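Local coordinates for protein VP5 (Halorubrum pleomorphic virus 6, PDB 6QGL) that probably anchors in the viral envelope and drives fusion of the viral membrane with that of its haloarchaeal host, at residues A[164-169]-A[184-189]; A[199-204]-A[211-216]. All blocks are in the same frame, centred on the assembly; numbering follows the deposited sequence.

Contact 1 of 2, residues A[164-169]-A[184-189]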
ATOM      1  N   SER A 164     -27.360 -12.013 -11.413  1.00 61.42           N
ATOM      2  CA  SER A 164     -26.057 -12.041 -10.758  1.00 59.77           C
ATOM      3  C   SER A 164     -26.144 -12.850  -9.459  1.00 63.47           C
ATOM      4  O   SER A 164     -27.124 -12.697  -8.720  1.00 64.16           O
ATOM      5  CB  SER A 164     -25.572 -10.624 -10.461  1.00 62.15           C
ATOM      6  OG  SER A 164     -24.325 -10.633  -9.784  1.00 69.33           O
ATOM      7  N   PRO A 165     -25.129 -13.688  -9.132  1.00 58.75           N
ATOM      8  CA  PRO A 165     -25.171 -14.412  -7.850  1.00 58.54           C
ATOM      9  C   PRO A 165     -24.865 -13.485  -6.664  1.00 60.47           C
ATOM     10  O   PRO A 165     -25.031 -13.881  -5.509  1.00 60.42           O
ATOM     11  CB  PRO A 165     -24.105 -15.495  -8.025  1.00 60.23           C
ATOM     12  CG  PRO A 165     -23.125 -14.908  -8.960  1.00 63.90           C
ATOM     13  CD  PRO A 165     -23.885 -13.984  -9.876  1.00 59.56           C
ATOM     14  N   ASN A 166     -24.423 -12.243  -6.965  1.00 55.20           N
ATOM     15  CA  ASN A 166     -24.062 -11.206  -6.001  1.00 53.87           C
ATOM     16  C   ASN A 166     -25.197 -10.225  -5.727  1.00 58.47           C
ATOM     17  O   ASN A 166     -26.022  -9.951  -6.600  1.00 58.75           O
ATOM     18  CB  ASN A 166     -22.851 -10.401  -6.487  1.00 51.15           C
ATOM     19  CG  ASN A 166     -21.685 -11.181  -7.034  1.00 60.43           C
ATOM     20  OD1 ASN A 166     -21.281 -12.221  -6.500  1.00 51.51           O
ATOM     21  ND2 ASN A 166     -21.099 -10.664  -8.102  1.00 48.45           N
ATOM     22  N   THR A 167     -25.194  -9.660  -4.512  1.00 55.16           N
ATOM     23  CA  THR A 167     -26.120  -8.634  -4.044  1.00 55.54           C
ATOM     24  C   THR A 167     -25.301  -7.650  -3.205  1.00 58.78           C
ATOM     25  O   THR A 167     -24.644  -8.067  -2.245  1.00 57.66           O
ATOM     26  CB  THR A 167     -27.292  -9.239  -3.236  1.00 64.13           C
ATOM     27  OG1 THR A 167     -27.821 -10.384  -3.907  1.00 64.91           O
ATOM     28  CG2 THR A 167     -28.408  -8.232  -2.981  1.00 62.91           C
ATOM     29  N   LEU A 168     -25.304  -6.362  -3.592  1.00 55.70           N
ATOM     30  CA  LEU A 168     -24.603  -5.314  -2.848  1.00 55.00           C
ATOM     31  C   LEU A 168     -25.637  -4.634  -1.966  1.00 60.12           C
ATOM     32  O   LEU A 168     -26.457  -3.847  -2.454  1.00 60.72           O
ATOM     33  CB  LEU A 168     -23.881  -4.300  -3.772  1.00 54.55           C
ATOM     34  CG  LEU A 168     -22.908  -4.837  -4.831  1.00 58.02           C
ATOM     35  CD1 LEU A 168     -22.129  -3.707  -5.467  1.00 57.52           C
ATOM     36  CD2 LEU A 168     -21.945  -5.857  -4.257  1.00 59.26           C
ATOM     37  N   LYS A 169     -25.649  -5.015  -0.679  1.00 56.78           N
ATOM     38  CA  LYS A 169     -26.603  -4.533   0.320  1.00 57.38           C
ATOM     39  C   LYS A 169     -26.132  -3.245   0.973  1.00 61.17           C
ATOM     40  O   LYS A 169     -24.982  -3.159   1.404  1.00 59.48           O
ATOM     41  CB  LYS A 169     -26.856  -5.613   1.390  1.00 59.78           C
ATOM     42  CG  LYS A 169     -27.565  -6.862   0.871  1.00 68.33           C
ATOM     43  CD  LYS A 169     -27.589  -7.984   1.904  1.00 76.60           C
ATOM     44  CE  LYS A 169     -28.839  -7.978   2.748  1.00 89.51           C
ATOM     45  NZ  LYS A 169     -28.794  -9.022   3.803  1.00100.71           N
ATOM     46  N   LEU A 184     -21.139  -0.986   1.624  1.00 53.79           N
ATOM     47  CA  LEU A 184     -21.750  -2.060   0.852  1.00 53.54           C
ATOM     48  C   LEU A 184     -21.406  -3.407   1.457  1.00 57.03           C
ATOM     49  O   LEU A 184     -20.229  -3.733   1.617  1.00 56.38           O
ATOM     50  CB  LEU A 184     -21.360  -2.001  -0.639  1.00 53.28           C
ATOM     51  CG  LEU A 184     -21.739  -0.733  -1.420  1.00 58.38           C
ATOM     52  CD1 LEU A 184     -21.128  -0.748  -2.797  1.00 58.34           C
ATOM     53  CD2 LEU A 184     -23.249  -0.554  -1.519  1.00 61.47           C
ATOM     54  N   THR A 185     -22.433  -4.161   1.852  1.00 53.53           N
ATOM     55  CA  THR A 185     -22.270  -5.501   2.391  1.00 52.93           C
ATOM     56  C   THR A 185     -22.372  -6.446   1.210  1.00 56.37           C
ATOM     57  O   THR A 185     -23.376  -6.444   0.489  1.00 56.59           O
ATOM     58  CB  THR A 185     -23.271  -5.774   3.516  1.00 59.34           C
ATOM     59  OG1 THR A 185     -22.946  -4.915   4.603  1.00 57.83           O
ATOM     60  CG2 THR A 185     -23.239  -7.222   3.997  1.00 57.56           C
ATOM     61  N   PHE A 186     -21.308  -7.219   0.985  1.00 52.14           N
ATOM     62  CA  PHE A 186     -21.252  -8.158  -0.119  1.00 51.82           C
ATOM     63  C   PHE A 186     -21.924  -9.481   0.224  1.00 56.52           C
ATOM     64  O   PHE A 186     -21.437 -10.213   1.084  1.00 56.84           O
ATOM     65  CB  PHE A 186     -19.800  -8.378  -0.582  1.00 52.79           C
ATOM     66  CG  PHE A 186     -19.695  -9.365  -1.717  1.00 54.26           C
ATOM     67  CD1 PHE A 186     -19.953  -8.975  -3.026  1.00 57.00           C
ATOM     68  CD2 PHE A 186     -19.377 -10.695  -1.475  1.00 56.74           C
ATOM     69  CE1 PHE A 186     -19.891  -9.896  -4.072  1.00 57.98           C
ATOM     70  CE2 PHE A 186     -19.330 -11.614  -2.518  1.00 59.71           C
ATOM     71  CZ  PHE A 186     -19.579 -11.210  -3.812  1.00 57.39           C
ATOM     72  N   ARG A 187     -23.015  -9.801  -0.485  1.00 53.01           N
ATOM     73  CA  ARG A 187     -23.729 -11.070  -0.362  1.00 53.40           C
ATOM     74  C   ARG A 187     -23.541 -11.838  -1.671  1.00 56.17           C
ATOM     75  O   ARG A 187     -23.605 -11.237  -2.742  1.00 54.65           O
ATOM     76  CB  ARG A 187     -25.225 -10.853  -0.044  1.00 54.07           C
ATOM     77  CG  ARG A 187     -26.039 -12.148   0.060  1.00 61.90           C
ATOM     78  CD  ARG A 187     -27.407 -11.920   0.667  1.00 70.75           C
ATOM     79  NE  ARG A 187     -28.214 -13.143   0.684  1.00 78.40           N
ATOM     80  CZ  ARG A 187     -28.196 -14.057   1.651  1.00 92.86           C
ATOM     81  NH1 ARG A 187     -28.968 -15.131   1.572  1.00 79.89           N
ATOM     82  NH2 ARG A 187     -27.396 -13.907   2.701  1.00 81.18           N
ATOM     83  N   HIS A 188     -23.283 -13.153  -1.576  1.00 53.59           N
ATOM     84  CA  HIS A 188     -23.096 -14.050  -2.715  1.00 53.75           C
ATOM     85  C   HIS A 188     -23.823 -15.362  -2.462  1.00 60.11           C
ATOM     86  O   HIS A 188     -23.568 -16.022  -1.456  1.00 60.39           O
ATOM     87  CB  HIS A 188     -21.600 -14.301  -2.985  1.00 53.74           C
ATOM     88  CG  HIS A 188     -21.333 -15.252  -4.112  1.00 57.33           C
ATOM     89  ND1 HIS A 188     -21.306 -14.823  -5.424  1.00 58.44           N
ATOM     90  CD2 HIS A 188     -21.094 -16.584  -4.083  1.00 59.96           C
ATOM     91  CE1 HIS A 188     -21.057 -15.902  -6.148  1.00 58.36           C
ATOM     92  NE2 HIS A 188     -20.916 -16.984  -5.386  1.00 59.65           N
ATOM     93  N   ASN A 189     -24.724 -15.732  -3.384  1.00 58.20           N
ATOM     94  CA  ASN A 189     -25.479 -16.985  -3.351  1.00 60.13           C
ATOM     95  C   ASN A 189     -25.383 -17.651  -4.722  1.00 64.28           C
ATOM     96  O   ASN A 189     -25.727 -17.025  -5.729  1.00 63.28           O
ATOM     97  CB  ASN A 189     -26.944 -16.757  -2.950  1.00 64.02           C
ATOM     98  CG  ASN A 189     -27.709 -18.035  -2.686  1.00 93.87           C
ATOM     99  OD1 ASN A 189     -27.162 -19.033  -2.203  1.00 92.54           O
ATOM    100  ND2 ASN A 189     -28.997 -18.036  -2.990  1.00 88.07           N
TER

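Contact 2 of 2, residues A[199-204]-A[211-216]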
ATOM      1  N   TYR A 199     -25.713 -25.880  -1.763  1.00 73.65           N
ATOM      2  CA  TYR A 199     -26.047 -24.570  -1.185  1.00 71.77           C
ATOM      3  C   TYR A 199     -24.819 -23.877  -0.614  1.00 73.76           C
ATOM      4  O   TYR A 199     -24.186 -24.393   0.309  1.00 74.41           O
ATOM      5  CB  TYR A 199     -27.155 -24.685  -0.122  1.00 74.62           C
ATOM      6  CG  TYR A 199     -27.661 -23.360   0.416  1.00 75.00           C
ATOM      7  CD1 TYR A 199     -28.417 -22.505  -0.381  1.00 75.81           C
ATOM      8  CD2 TYR A 199     -27.447 -22.994   1.742  1.00 76.05           C
ATOM      9  CE1 TYR A 199     -28.918 -21.303   0.118  1.00 75.71           C
ATOM     10  CE2 TYR A 199     -27.949 -21.797   2.254  1.00 76.04           C
ATOM     11  CZ  TYR A 199     -28.680 -20.951   1.436  1.00 82.23           C
ATOM     12  OH  TYR A 199     -29.169 -19.764   1.931  1.00 82.25           O
ATOM     13  N   SER A 200     -24.450 -22.745  -1.225  1.00 67.67           N
ATOM     14  CA  SER A 200     -23.292 -21.948  -0.847  1.00 65.76           C
ATOM     15  C   SER A 200     -23.680 -20.469  -0.816  1.00 67.97           C
ATOM     16  O   SER A 200     -24.088 -19.908  -1.839  1.00 66.61           O
ATOM     17  CB  SER A 200     -22.143 -22.196  -1.820  1.00 68.24           C
ATOM     18  OG  SER A 200     -20.972 -21.487  -1.455  1.00 75.13           O
ATOM     19  N   VAL A 201     -23.588 -19.856   0.374  1.00 64.17           N
ATOM     20  CA  VAL A 201     -23.906 -18.446   0.598  1.00 62.55           C
ATOM     21  C   VAL A 201     -22.880 -17.799   1.541  1.00 64.84           C
ATOM     22  O   VAL A 201     -22.476 -18.408   2.534  1.00 65.76           O
ATOM     23  CB  VAL A 201     -25.386 -18.210   1.038  1.00 67.74           C
ATOM     24  CG1 VAL A 201     -25.699 -18.879   2.372  1.00 69.58           C
ATOM     25  CG2 VAL A 201     -25.741 -16.722   1.086  1.00 66.23           C
ATOM     26  N   VAL A 202     -22.429 -16.587   1.187  1.00 58.69           N
ATOM     27  CA  VAL A 202     -21.507 -15.776   1.976  1.00 56.95           C
ATOM     28  C   VAL A 202     -22.023 -14.332   2.006  1.00 58.98           C
ATOM     29  O   VAL A 202     -22.549 -13.844   1.008  1.00 57.68           O
ATOM     30  CB  VAL A 202     -20.013 -15.907   1.553  1.00 60.15           C
ATOM     31  CG1 VAL A 202     -19.687 -15.103   0.294  1.00 58.30           C
ATOM     32  CG2 VAL A 202     -19.076 -15.532   2.701  1.00 59.89           C
ATOM     33  N   GLU A 203     -21.931 -13.684   3.167  1.00 55.47           N
ATOM     34  CA  GLU A 203     -22.345 -12.298   3.356  1.00 54.36           C
ATOM     35  C   GLU A 203     -21.411 -11.669   4.368  1.00 56.96           C
ATOM     36  O   GLU A 203     -21.353 -12.137   5.505  1.00 57.54           O
ATOM     37  CB  GLU A 203     -23.815 -12.194   3.796  1.00 56.87           C
ATOM     38  CG  GLU A 203     -24.346 -10.769   3.740  1.00 65.67           C
ATOM     39  CD  GLU A 203     -25.802 -10.563   4.111  1.00 83.81           C
ATOM     40  OE1 GLU A 203     -26.625 -11.474   3.869  1.00 75.19           O
ATOM     41  OE2 GLU A 203     -26.122  -9.469   4.628  1.00 78.65           O
ATOM     42  N   TYR A 204     -20.644 -10.648   3.943  1.00 51.71           N
ATOM     43  CA  TYR A 204     -19.672  -9.968   4.801  1.00 50.59           C
ATOM     44  C   TYR A 204     -19.282  -8.567   4.304  1.00 53.79           C
ATOM     45  O   TYR A 204     -19.683  -8.145   3.217  1.00 53.22           O
ATOM     46  CB  TYR A 204     -18.418 -10.853   5.017  1.00 51.38           C
ATOM     47  CG  TYR A 204     -17.547 -11.041   3.794  1.00 51.57           C
ATOM     48  CD1 TYR A 204     -17.895 -11.944   2.795  1.00 53.58           C
ATOM     49  CD2 TYR A 204     -16.329 -10.375   3.675  1.00 51.37           C
ATOM     50  CE1 TYR A 204     -17.088 -12.132   1.677  1.00 53.20           C
ATOM     51  CE2 TYR A 204     -15.510 -10.561   2.565  1.00 51.79           C
ATOM     52  CZ  TYR A 204     -15.894 -11.438   1.568  1.00 57.47           C
ATOM     53  OH  TYR A 204     -15.079 -11.614   0.479  1.00 56.10           O
ATOM     54  N   THR A 211     -23.316 -14.134   7.338  1.00 62.66           N
ATOM     55  CA  THR A 211     -23.590 -15.571   7.188  1.00 64.76           C
ATOM     56  C   THR A 211     -22.548 -16.230   6.288  1.00 69.40           C
ATOM     57  O   THR A 211     -22.239 -15.695   5.221  1.00 67.68           O
ATOM     58  CB  THR A 211     -25.004 -15.827   6.614  1.00 74.91           C
ATOM     59  OG1 THR A 211     -25.143 -15.145   5.368  1.00 73.13           O
ATOM     60  CG2 THR A 211     -26.130 -15.432   7.563  1.00 76.14           C
ATOM     61  N   SER A 212     -22.023 -17.392   6.704  1.00 67.92           N
ATOM     62  CA  SER A 212     -21.076 -18.174   5.905  1.00 67.82           C
ATOM     63  C   SER A 212     -21.531 -19.628   5.873  1.00 74.02           C
ATOM     64  O   SER A 212     -21.527 -20.295   6.911  1.00 75.78           O
ATOM     65  CB  SER A 212     -19.655 -18.058   6.448  1.00 71.20           C
ATOM     66  OG  SER A 212     -18.758 -18.850   5.684  1.00 79.92           O
ATOM     67  N   THR A 213     -21.956 -20.105   4.696  1.00 70.31           N
ATOM     68  CA  THR A 213     -22.430 -21.480   4.509  1.00 72.09           C
ATOM     69  C   THR A 213     -21.699 -22.080   3.324  1.00 75.29           C
ATOM     70  O   THR A 213     -21.779 -21.513   2.236  1.00 73.15           O
ATOM     71  CB  THR A 213     -23.953 -21.499   4.295  1.00 80.84           C
ATOM     72  OG1 THR A 213     -24.594 -20.720   5.310  1.00 80.29           O
ATOM     73  CG2 THR A 213     -24.531 -22.911   4.269  1.00 81.38           C
ATOM     74  N   ASN A 214     -20.984 -23.213   3.520  1.00 73.48           N
ATOM     75  CA  ASN A 214     -20.216 -23.880   2.456  1.00 73.39           C
ATOM     76  C   ASN A 214     -19.509 -22.790   1.632  1.00 75.22           C
ATOM     77  O   ASN A 214     -19.591 -22.768   0.404  1.00 74.07           O
ATOM     78  CB  ASN A 214     -21.155 -24.746   1.586  1.00 75.09           C
ATOM     79  CG  ASN A 214     -20.466 -25.618   0.563  1.00 94.67           C
ATOM     80  OD1 ASN A 214     -19.340 -26.089   0.756  1.00 89.23           O
ATOM     81  ND2 ASN A 214     -21.132 -25.849  -0.557  1.00 85.96           N
ATOM     82  N   SER A 215     -18.882 -21.837   2.344  1.00 70.99           N
ATOM     83  CA  SER A 215     -18.265 -20.655   1.761  1.00 68.64           C
ATOM     84  C   SER A 215     -16.941 -20.249   2.382  1.00 72.10           C
ATOM     85  O   SER A 215     -16.637 -20.592   3.522  1.00 72.82           O
ATOM     86  CB  SER A 215     -19.217 -19.469   1.887  1.00 70.80           C
ATOM     87  OG  SER A 215     -20.330 -19.598   1.021  1.00 80.27           O
ATOM     88  N   ASN A 216     -16.182 -19.456   1.614  1.00 67.00           N
ATOM     89  CA  ASN A 216     -14.920 -18.820   1.970  1.00 66.19           C
ATOM     90  C   ASN A 216     -15.202 -17.330   1.863  1.00 68.23           C
ATOM     91  O   ASN A 216     -15.815 -16.910   0.878  1.00 66.51           O
ATOM     92  CB  ASN A 216     -13.811 -19.217   0.985  1.00 66.60           C
ATOM     93  CG  ASN A 216     -13.501 -20.692   0.948  1.00 91.45           C
ATOM     94  OD1 ASN A 216     -13.878 -21.463   1.837  1.00 90.48           O
ATOM     95  ND2 ASN A 216     -12.796 -21.118  -0.090  1.00 81.69           N
TER

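Contact 1 of 2, residues A[164-169]-A[184-189]
Strands 166-169 and 184-189 run antiparallel, their axes 4.6 Å apart at closest approach and their directions 159° apart. Thr167 with Arg187 and Lys169 with Thr185 are hydrogen-bonded pairs, each closed by two N-H to O bonds, while Asn166-His188 and Leu168-Phe186 are non-hydrogen-bonded pairs. Ahead of Asn166, where the first strand begins, one more bond joins the segments, from Asn189 N to Pro165 O at 2.8 Å.

On the face of Asn166, Leu168, Phe186 and His188, the imidazole is fixed by a side-chain bond. His188 ND1 donates to Asn166 OD1 over 2.8 Å, and the oxygen lies close to the ring plane, 8° out of it. The imidazole gets there because CG stands anti to the backbone N (chi1 178°), while Pro165 CB packs 3.6 Å from His188 CE1. Asn166 ND2 turns to Glu131 of helix 97-140. Leu168 divides its methyls: Leu168 CD2 meets the edge of the Phe186 ring, 3.9 Å from Phe186 CD1, while Leu168 CD1 touches Leu184 CD1. Phe151 stacks on the His188 ring and also meets Phe186.

The other face carries charge. The aliphatic chains of Lys169 and Arg187 touch, CD to CD at 4.1 Å, and both end on the carboxylate of Glu203 in strand 201-204, each in a salt bridge. These are the two strands of a beta hairpin, whose Leu168 face lies against helix 97-140.

Contact 2 of 2, residues A[199-204]-A[211-216]
Thr213 O is gripped twice: Val201 N donates to it across the strands at 3.1 Å, and Ser215 OG, from two residues further along its own segment, donates to it at 2.7 Å. The hydroxyl reaches it from above the carbonyl plane, 46° out, whereas the amide is tilted by only 19°. This places Ser215 OG 2.9 Å from Val201 O, the oxygen that accepts from Thr213 N. Just beyond, Ser200 OG donates to Asn214 O at 2.6 Å, again from above the carbonyl plane.

Past Thr213 the second segment leaves the strand and turns back over the first, with Asn214 at positive phi (41°). Ser215 CB thereby comes to rest 3.7 Å from Val202 CB, on the side away from Val201 and Glu203. Strands 201-204 and 209-213 form a beta hairpin, in which Val201-Thr213 and Glu203-Thr211 are hydrogen-bonded pairs flanking the non-hydrogen-bonded pair Val202-Ser212. In the Glu203-Thr211 pair the return bond from Thr211 N is weak.

Val201 and Thr213 meet on one face, CG1 to OG1 at 3.6 Å. The Thr213 methyl CG2 packs obliquely against the Tyr199 ring, 3.9 Å from Tyr199 CD2. Further along this face Glu203 CB lies beside Thr211 OG1, while the Glu203 carboxylate is held by the two cations of the neighbouring strands. Asn214 ND2 turns to Asp153.

Overall arrangement
The two contacts follow each other along the chain, contact 1 closing before contact 2 opens, with centres about 11 Å apart. Each lies within a hairpin of the same four-stranded antiparallel sheet, whose strands 166-174, 180-189, 201-204 and 209-213 lie side by side in chain order, a simple meander. The sheet is thus built up strand by strand along the chain, and its middle pair, 180-189 with 201-204, joins the two hairpins; there His188 N lies 2.8 Å from Val202 O, a probable hydrogen bond. Contact 2 carries the sheet on to 209-213, an outermost strand of the sheet. The sheet belongs to the N-terminal envelope-protein region of this putative fusion protein.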